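Local coordinates for putative glycosidase ph117-related (Bacteroides thetaiotaomicron, PDB 5A7V), which probably acts on beta-linked mannosides as a GH130 beta-propeller enzyme, and holds mannose in its central pocket, at residues 231-236 / 255-260; 269-274 / 286-291. All blocks are in the same frame, centred on the assembly; numbering follows the deposited sequence.

Interaction 1: residues 231-236 / 255-260; sequences EEHVFA and LRKLFS. With MAN (alpha-D-mannopyranose), chain E.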
loop_
_atom_site.group_PDB
_atom_site.type_symbol
_atom_site.label_atom_id
_atom_site.label_comp_id
_atom_site.label_asym_id
_atom_site.label_seq_id
_atom_site.Cartn_x
_atom_site.Cartn_y
_atom_site.Cartn_z
ATOM N N GLU A 231 2.804 -10.597 -0.293
ATOM C CA GLU A 231 3.943 -10.038 -1.052
ATOM C C GLU A 231 4.368 -10.924 -2.254
ATOM O O GLU A 231 4.466 -10.446 -3.406
ATOM C CB GLU A 231 5.110 -9.810 -0.085
ATOM C CG GLU A 231 6.386 -9.278 -0.692
ATOM C CD GLU A 231 7.574 -9.273 0.237
ATOM O OE1 GLU A 231 7.620 -9.990 1.258
ATOM O OE2 GLU A 231 8.526 -8.514 -0.066
ATOM N N GLU A 232 4.686 -12.184 -1.969
ATOM C CA GLU A 232 5.184 -13.104 -3.004
ATOM C C GLU A 232 4.085 -13.715 -3.891
ATOM O O GLU A 232 4.354 -14.227 -4.966
ATOM C CB GLU A 232 5.981 -14.242 -2.364
ATOM C CG GLU A 232 7.227 -13.790 -1.614
ATOM C CD GLU A 232 7.933 -14.884 -0.800
ATOM O OE1 GLU A 232 7.584 -16.059 -0.906
ATOM O OE2 GLU A 232 8.846 -14.554 -0.051
ATOM N N HIS A 233 2.867 -13.750 -3.369
ATOM C CA HIS A 233 1.642 -14.208 -4.056
ATOM C C HIS A 233 0.491 -13.400 -3.467
ATOM O O HIS A 233 0.655 -12.823 -2.355
ATOM C CB HIS A 233 1.342 -15.694 -3.807
ATOM C CG HIS A 233 2.484 -16.585 -4.104
ATOM N ND1 HIS A 233 2.715 -17.132 -5.352
ATOM C CD2 HIS A 233 3.498 -16.984 -3.302
ATOM C CE1 HIS A 233 3.843 -17.827 -5.298
ATOM N NE2 HIS A 233 4.337 -17.740 -4.071
ATOM N N VAL A 234 -0.617 -13.351 -4.199
ATOM C CA VAL A 234 -1.859 -12.799 -3.628
ATOM C C VAL A 234 -2.658 -13.922 -2.967
ATOM O O VAL A 234 -3.031 -14.899 -3.621
ATOM C CB VAL A 234 -2.713 -12.057 -4.683
ATOM C CG1 VAL A 234 -4.019 -11.576 -4.095
ATOM C CG2 VAL A 234 -1.886 -10.920 -5.287
ATOM N N PHE A 235 -2.868 -13.746 -1.664
ATOM C CA PHE A 235 -3.623 -14.633 -0.797
ATOM C C PHE A 235 -4.904 -13.876 -0.351
ATOM O O PHE A 235 -5.089 -12.700 -0.707
ATOM C CB PHE A 235 -2.823 -14.996 0.444
ATOM C CG PHE A 235 -1.497 -15.670 0.167
ATOM C CD1 PHE A 235 -1.451 -16.962 -0.320
ATOM C CD2 PHE A 235 -0.288 -15.008 0.404
ATOM C CE1 PHE A 235 -0.237 -17.581 -0.536
ATOM C CE2 PHE A 235 0.927 -15.629 0.160
ATOM C CZ PHE A 235 0.937 -16.923 -0.302
ATOM N N ALA A 236 -5.788 -14.550 0.415
ATOM C CA ALA A 236 -6.998 -13.874 0.934
ATOM C C ALA A 236 -7.323 -14.358 2.326
ATOM O O ALA A 236 -6.760 -15.340 2.824
ATOM C CB ALA A 236 -8.161 -14.039 -0.010
ATOM N N LEU A 255 -1.384 -22.162 2.456
ATOM C CA LEU A 255 -2.061 -20.916 2.010
ATOM C C LEU A 255 -2.474 -21.052 0.534
ATOM O O LEU A 255 -1.651 -21.440 -0.326
ATOM C CB LEU A 255 -1.163 -19.720 2.203
ATOM C CG LEU A 255 -0.784 -19.425 3.660
ATOM C CD1 LEU A 255 0.396 -18.448 3.685
ATOM C CD2 LEU A 255 -1.967 -18.857 4.432
ATOM N N ARG A 256 -3.713 -20.690 0.214
ATOM C CA ARG A 256 -4.242 -20.807 -1.153
ATOM C C ARG A 256 -3.870 -19.561 -1.954
ATOM O O ARG A 256 -4.238 -18.438 -1.630
ATOM C CB ARG A 256 -5.766 -21.001 -1.154
ATOM C CG ARG A 256 -6.398 -21.072 -2.552
ATOM C CD ARG A 256 -7.870 -21.400 -2.436
ATOM N NE ARG A 256 -8.601 -21.217 -3.655
ATOM C CZ ARG A 256 -9.646 -21.963 -4.013
ATOM N NH1 ARG A 256 -10.103 -22.952 -3.225
ATOM N NH2 ARG A 256 -10.259 -21.720 -5.189
ATOM N N LYS A 257 -3.116 -19.779 -3.030
ATOM C CA LYS A 257 -2.662 -18.681 -3.910
ATOM C C LYS A 257 -3.780 -18.301 -4.852
ATOM O O LYS A 257 -4.217 -19.143 -5.681
ATOM C CB LYS A 257 -1.411 -19.095 -4.698
ATOM C CG LYS A 257 -0.215 -19.403 -3.842
ATOM C CD LYS A 257 0.841 -20.202 -4.637
ATOM C CE LYS A 257 1.997 -20.584 -3.772
ATOM N NZ LYS A 257 2.975 -21.445 -4.522
ATOM N N LEU A 258 -4.269 -17.059 -4.795
ATOM C CA LEU A 258 -5.271 -16.584 -5.734
ATOM C C LEU A 258 -4.690 -16.295 -7.119
ATOM O O LEU A 258 -5.339 -16.597 -8.120
ATOM C CB LEU A 258 -5.967 -15.303 -5.195
ATOM C CG LEU A 258 -7.069 -15.459 -4.160
ATOM C CD1 LEU A 258 -6.855 -16.452 -3.080
ATOM C CD2 LEU A 258 -7.560 -14.113 -3.680
ATOM N N PHE A 259 -3.507 -15.671 -7.126
ATOM C CA PHE A 259 -2.640 -15.607 -8.330
ATOM C C PHE A 259 -1.238 -15.297 -7.869
ATOM O O PHE A 259 -0.994 -14.987 -6.697
ATOM C CB PHE A 259 -3.165 -14.628 -9.403
ATOM C CG PHE A 259 -3.042 -13.150 -9.102
ATOM C CD1 PHE A 259 -4.060 -12.435 -8.482
ATOM C CD2 PHE A 259 -1.913 -12.433 -9.556
ATOM C CE1 PHE A 259 -3.976 -11.066 -8.287
ATOM C CE2 PHE A 259 -1.813 -11.084 -9.374
ATOM C CZ PHE A 259 -2.838 -10.376 -8.704
ATOM N N SER A 260 -0.307 -15.427 -8.825
ATOM C CA SER A 260 1.100 -15.400 -8.522
ATOM C C SER A 260 1.872 -14.604 -9.587
ATOM O O SER A 260 1.333 -14.293 -10.660
ATOM C CB SER A 260 1.614 -16.851 -8.549
ATOM O OG SER A 260 1.022 -17.602 -7.480
HETATM C C1 MAN E . 8.747 -4.780 -0.022
HETATM C C2 MAN E . 7.586 -3.799 0.253
HETATM C C3 MAN E . 7.977 -2.402 0.773
HETATM C C4 MAN E . 9.193 -1.843 0.012
HETATM C C5 MAN E . 9.734 -2.815 -1.052
HETATM C C6 MAN E . 11.050 -2.319 -1.693
HETATM O O1 MAN E . 8.375 -5.854 -1.046
HETATM O O2 MAN E . 6.755 -4.454 1.221
HETATM O O3 MAN E . 8.316 -2.406 2.146
HETATM O O4 MAN E . 8.779 -0.607 -0.535
HETATM O O5 MAN E . 9.966 -4.092 -0.376
HETATM O O6 MAN E . 12.070 -2.241 -0.688
HETATM O O HOH W 1 -5.253 -17.383 0.697
#

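Interaction 2: residues 269-274 / 286-291; sequences QLTECG and LLYNGK. With MAN (alpha-D-mannopyranose), chain E.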
loop_
_atom_site.group_PDB
_atom_site.type_symbol
_atom_site.label_atom_id
_atom_site.label_comp_id
_atom_site.label_asym_id
_atom_site.label_seq_id
_atom_site.Cartn_x
_atom_site.Cartn_y
_atom_site.Cartn_z
ATOM N N GLN A 269 8.513 -11.316 -10.190
ATOM C CA GLN A 269 9.129 -11.774 -8.948
ATOM C C GLN A 269 8.176 -11.679 -7.758
ATOM O O GLN A 269 8.206 -12.565 -6.886
ATOM C CB GLN A 269 10.421 -10.984 -8.667
ATOM C CG GLN A 269 11.254 -11.546 -7.524
ATOM C CD GLN A 269 12.678 -10.965 -7.526
ATOM O OE1 GLN A 269 13.231 -10.713 -8.586
ATOM N NE2 GLN A 269 13.207 -10.700 -6.380
ATOM N N LEU A 270 7.356 -10.610 -7.717
ATOM C CA LEU A 270 6.375 -10.406 -6.604
ATOM C C LEU A 270 5.101 -9.875 -7.228
ATOM O O LEU A 270 5.120 -9.163 -8.258
ATOM C CB LEU A 270 6.875 -9.368 -5.608
ATOM C CG LEU A 270 8.165 -9.635 -4.890
ATOM C CD1 LEU A 270 8.560 -8.399 -4.065
ATOM C CD2 LEU A 270 8.122 -10.867 -4.022
ATOM N N THR A 271 3.992 -10.208 -6.548
ATOM C CA THR A 271 2.646 -9.617 -6.778
ATOM C C THR A 271 2.134 -9.181 -5.397
ATOM O O THR A 271 1.538 -9.996 -4.666
ATOM C CB THR A 271 1.638 -10.626 -7.432
ATOM O OG1 THR A 271 1.634 -11.832 -6.660
ATOM C CG2 THR A 271 2.035 -10.977 -8.866
ATOM N N GLU A 272 2.394 -7.947 -5.040
ATOM C CA GLU A 272 2.262 -7.501 -3.653
ATOM C C GLU A 272 1.116 -6.507 -3.555
ATOM O O GLU A 272 1.043 -5.494 -4.228
ATOM C CB GLU A 272 3.552 -6.824 -3.197
ATOM C CG GLU A 272 3.457 -6.265 -1.763
ATOM C CD GLU A 272 4.772 -5.930 -1.124
ATOM O OE1 GLU A 272 5.794 -5.795 -1.890
ATOM O OE2 GLU A 272 4.833 -5.851 0.118
ATOM N N CYS A 273 0.153 -6.842 -2.691
ATOM C CA CYS A 273 -1.088 -6.036 -2.547
ATOM C C CYS A 273 -0.782 -4.576 -2.307
ATOM O O CYS A 273 0.139 -4.251 -1.584
ATOM C CB CYS A 273 -1.974 -6.649 -1.457
ATOM S SG CYS A 273 -2.595 -8.301 -1.888
ATOM N N GLY A 274 -1.585 -3.684 -2.902
ATOM C CA GLY A 274 -1.401 -2.250 -2.768
ATOM C C GLY A 274 -2.444 -1.596 -1.821
ATOM O O GLY A 274 -2.567 -2.051 -0.663
ATOM N N LEU A 286 -8.284 -5.198 -7.410
ATOM C CA LEU A 286 -7.143 -5.154 -6.526
ATOM C C LEU A 286 -6.025 -4.441 -7.281
ATOM O O LEU A 286 -5.503 -4.957 -8.318
ATOM C CB LEU A 286 -6.662 -6.560 -6.159
ATOM C CG LEU A 286 -5.408 -6.632 -5.294
ATOM C CD1 LEU A 286 -5.579 -5.995 -3.911
ATOM C CD2 LEU A 286 -4.879 -8.022 -5.160
ATOM N N LEU A 287 -5.640 -3.255 -6.806
ATOM C CA LEU A 287 -4.473 -2.526 -7.368
ATOM C C LEU A 287 -3.268 -3.003 -6.558
ATOM O O LEU A 287 -3.308 -3.099 -5.324
ATOM C CB LEU A 287 -4.708 -1.017 -7.301
ATOM C CG LEU A 287 -5.962 -0.491 -8.014
ATOM C CD1 LEU A 287 -7.198 -0.410 -7.119
ATOM C CD2 LEU A 287 -5.715 0.894 -8.597
ATOM N N TYR A 288 -2.177 -3.375 -7.265
ATOM C CA TYR A 288 -1.070 -4.075 -6.611
ATOM C C TYR A 288 0.282 -3.631 -7.208
ATOM O O TYR A 288 0.304 -2.894 -8.200
ATOM C CB TYR A 288 -1.233 -5.603 -6.652
ATOM C CG TYR A 288 -1.127 -6.242 -8.024
ATOM C CD1 TYR A 288 -2.183 -6.313 -8.880
ATOM C CD2 TYR A 288 0.099 -6.782 -8.431
ATOM C CE1 TYR A 288 -2.053 -6.881 -10.148
ATOM C CE2 TYR A 288 0.241 -7.342 -9.690
ATOM C CZ TYR A 288 -0.835 -7.413 -10.550
ATOM O OH TYR A 288 -0.745 -7.967 -11.805
ATOM N N ASN A 289 1.328 -4.102 -6.556
ATOM C CA ASN A 289 2.711 -3.776 -6.906
ATOM C C ASN A 289 3.420 -4.993 -7.453
ATOM O O ASN A 289 3.501 -6.013 -6.797
ATOM C CB ASN A 289 3.391 -3.267 -5.622
ATOM C CG ASN A 289 2.763 -1.975 -5.145
ATOM O OD1 ASN A 289 2.887 -0.955 -5.783
ATOM N ND2 ASN A 289 2.042 -2.027 -3.998
ATOM N N GLY A 290 3.916 -4.857 -8.684
ATOM C CA GLY A 290 4.720 -5.933 -9.266
ATOM C C GLY A 290 6.197 -5.650 -9.144
ATOM O O GLY A 290 6.609 -4.516 -9.372
ATOM N N LYS A 291 6.996 -6.661 -8.861
ATOM C CA LYS A 291 8.464 -6.518 -8.924
ATOM C C LYS A 291 8.947 -7.320 -10.149
ATOM O O LYS A 291 8.607 -8.492 -10.337
ATOM C CB LYS A 291 9.157 -7.035 -7.657
ATOM C CG LYS A 291 10.659 -6.893 -7.721
ATOM C CD LYS A 291 11.355 -7.353 -6.432
ATOM C CE LYS A 291 12.869 -7.200 -6.565
ATOM N NZ LYS A 291 13.550 -7.546 -5.303
HETATM C C1 MAN E . 8.747 -4.780 -0.022
HETATM C C2 MAN E . 7.586 -3.799 0.253
HETATM C C3 MAN E . 7.977 -2.402 0.773
HETATM C C4 MAN E . 9.193 -1.843 0.012
HETATM C C5 MAN E . 9.734 -2.815 -1.052
HETATM C C6 MAN E . 11.050 -2.319 -1.693
HETATM O O1 MAN E . 8.375 -5.854 -1.046
HETATM O O2 MAN E . 6.755 -4.454 1.221
HETATM O O3 MAN E . 8.316 -2.406 2.146
HETATM O O4 MAN E . 8.779 -0.607 -0.535
HETATM O O5 MAN E . 9.966 -4.092 -0.376
HETATM O O6 MAN E . 12.070 -2.241 -0.688
#

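Interaction 1: residues 231-236 / 255-260
His-233 ND1 and Ser-260 OG lie 2.8 Å apart in a hydrogen bond; the hydroxyl comes at the edge of the imidazole, near its plane. CG anti to the carbonyl carbon (chi1 -53°) carries the ring toward 255-260, and a near-perpendicular chi2 presents one face to the extended chain of Lys-257, whose CE stands 3.7 Å from the ring centroid and only 11° off the normal, a CH-pi contact. The backbones add two bonds beside this: Val-234 N gives to Phe-259 O at 3.0 Å, and Leu-258 N gives to Val-234 O at 2.8 Å. Between them Val-234 lays CG2 over one face of the Phe-259 ring, offset toward its rim, with CZ of that ring 3.6 Å from CG2. The CB of Phe-235 starts out away from 255-260, yet its ring returns: Arg-256 O meets CD1 of Phe-235 at the edge, and CE1 of Phe-235 is 3.6 Å from Leu-255 CB. A water that accepts from Ala-236 N probably also donates to Arg-256 O, although its protons have other acceptors in reach, joining the two backbones at that end. At the other end Glu-231, extended beyond CG, leaves 255-260 behind and brings OE2 to 2.8 Å from O1 of the mannose, a hydroxyl that Glu-272 also approaches. The contact thus ties an irregular loop to the approach of strand 235-239. Phe-259 packs against the sheet, on Thr-271 of strand 270-280 and on Ala-311 and Phe-313 of strand 306-314, while Leu-258 rests on Tyr-228 of strand 225-229.

Interaction 2: residues 269-274 / 286-291
Glu-272 and Asn-289 form the tightly bonded middle of this contact: Glu-272 N donates to Asn-289 O at 2.8 Å, and Asn-289 N returns a bond to Glu-272 O at 2.7 Å, both nearly straight. Extended beyond a CG anti to the backbone N (chi1 177°), Glu-272 carries its carboxylate to the mannose, where OE2 takes a bond from O2 at 2.6 Å and OE1 lies 2.7 Å from O1. Ser-204 OG also bonds OE2, and Asn-289 is occupied through OD1 by Ile-349 N. The two strands are the arms of an antiparallel hairpin, 270-280 with 283-291, in one blade of what is, by family, a five-bladed propeller. Its regularity breaks where Gln-269 and Leu-270 both face Lys-291, a classic beta bulge: Gln-269 N reaches Lys-291 O at 2.8 Å, whereas Lys-291 N meets Leu-270 O at a longer 3.2 Å, from above the carbonyl plane. This less regular end is partly exposed, and there the fully extended Lys-291 chain runs alongside Gln-269 and Leu-270, with CD of Lys-291 3.8 Å from Leu-270 CD1. At the buried other end the Gly-274 N to Leu-287 O bond is weak.

Interaction 2 lies in the core, about 9 Å from the chain centre, and joins two true strands by a ladder of backbone bonds; interaction 1 lies about 16 Å out, is only partly buried, and relies more on side chains, with an imidazole-hydroxyl bond, CH-pi contacts and a bridging water. Their centres are about 10 Å apart and they touch: Val-234 CG2 is 3.6 Å from Thr-271 O, and Glu-231 O is 3.4 Å from Leu-270 CB. Both reach the same mixed sheet, the rings of Phe-259 and Tyr-288 meeting edge-to-face. Each also sends one glutamate to the mannose, from a loop in 231-236 and from a strand in 269-274.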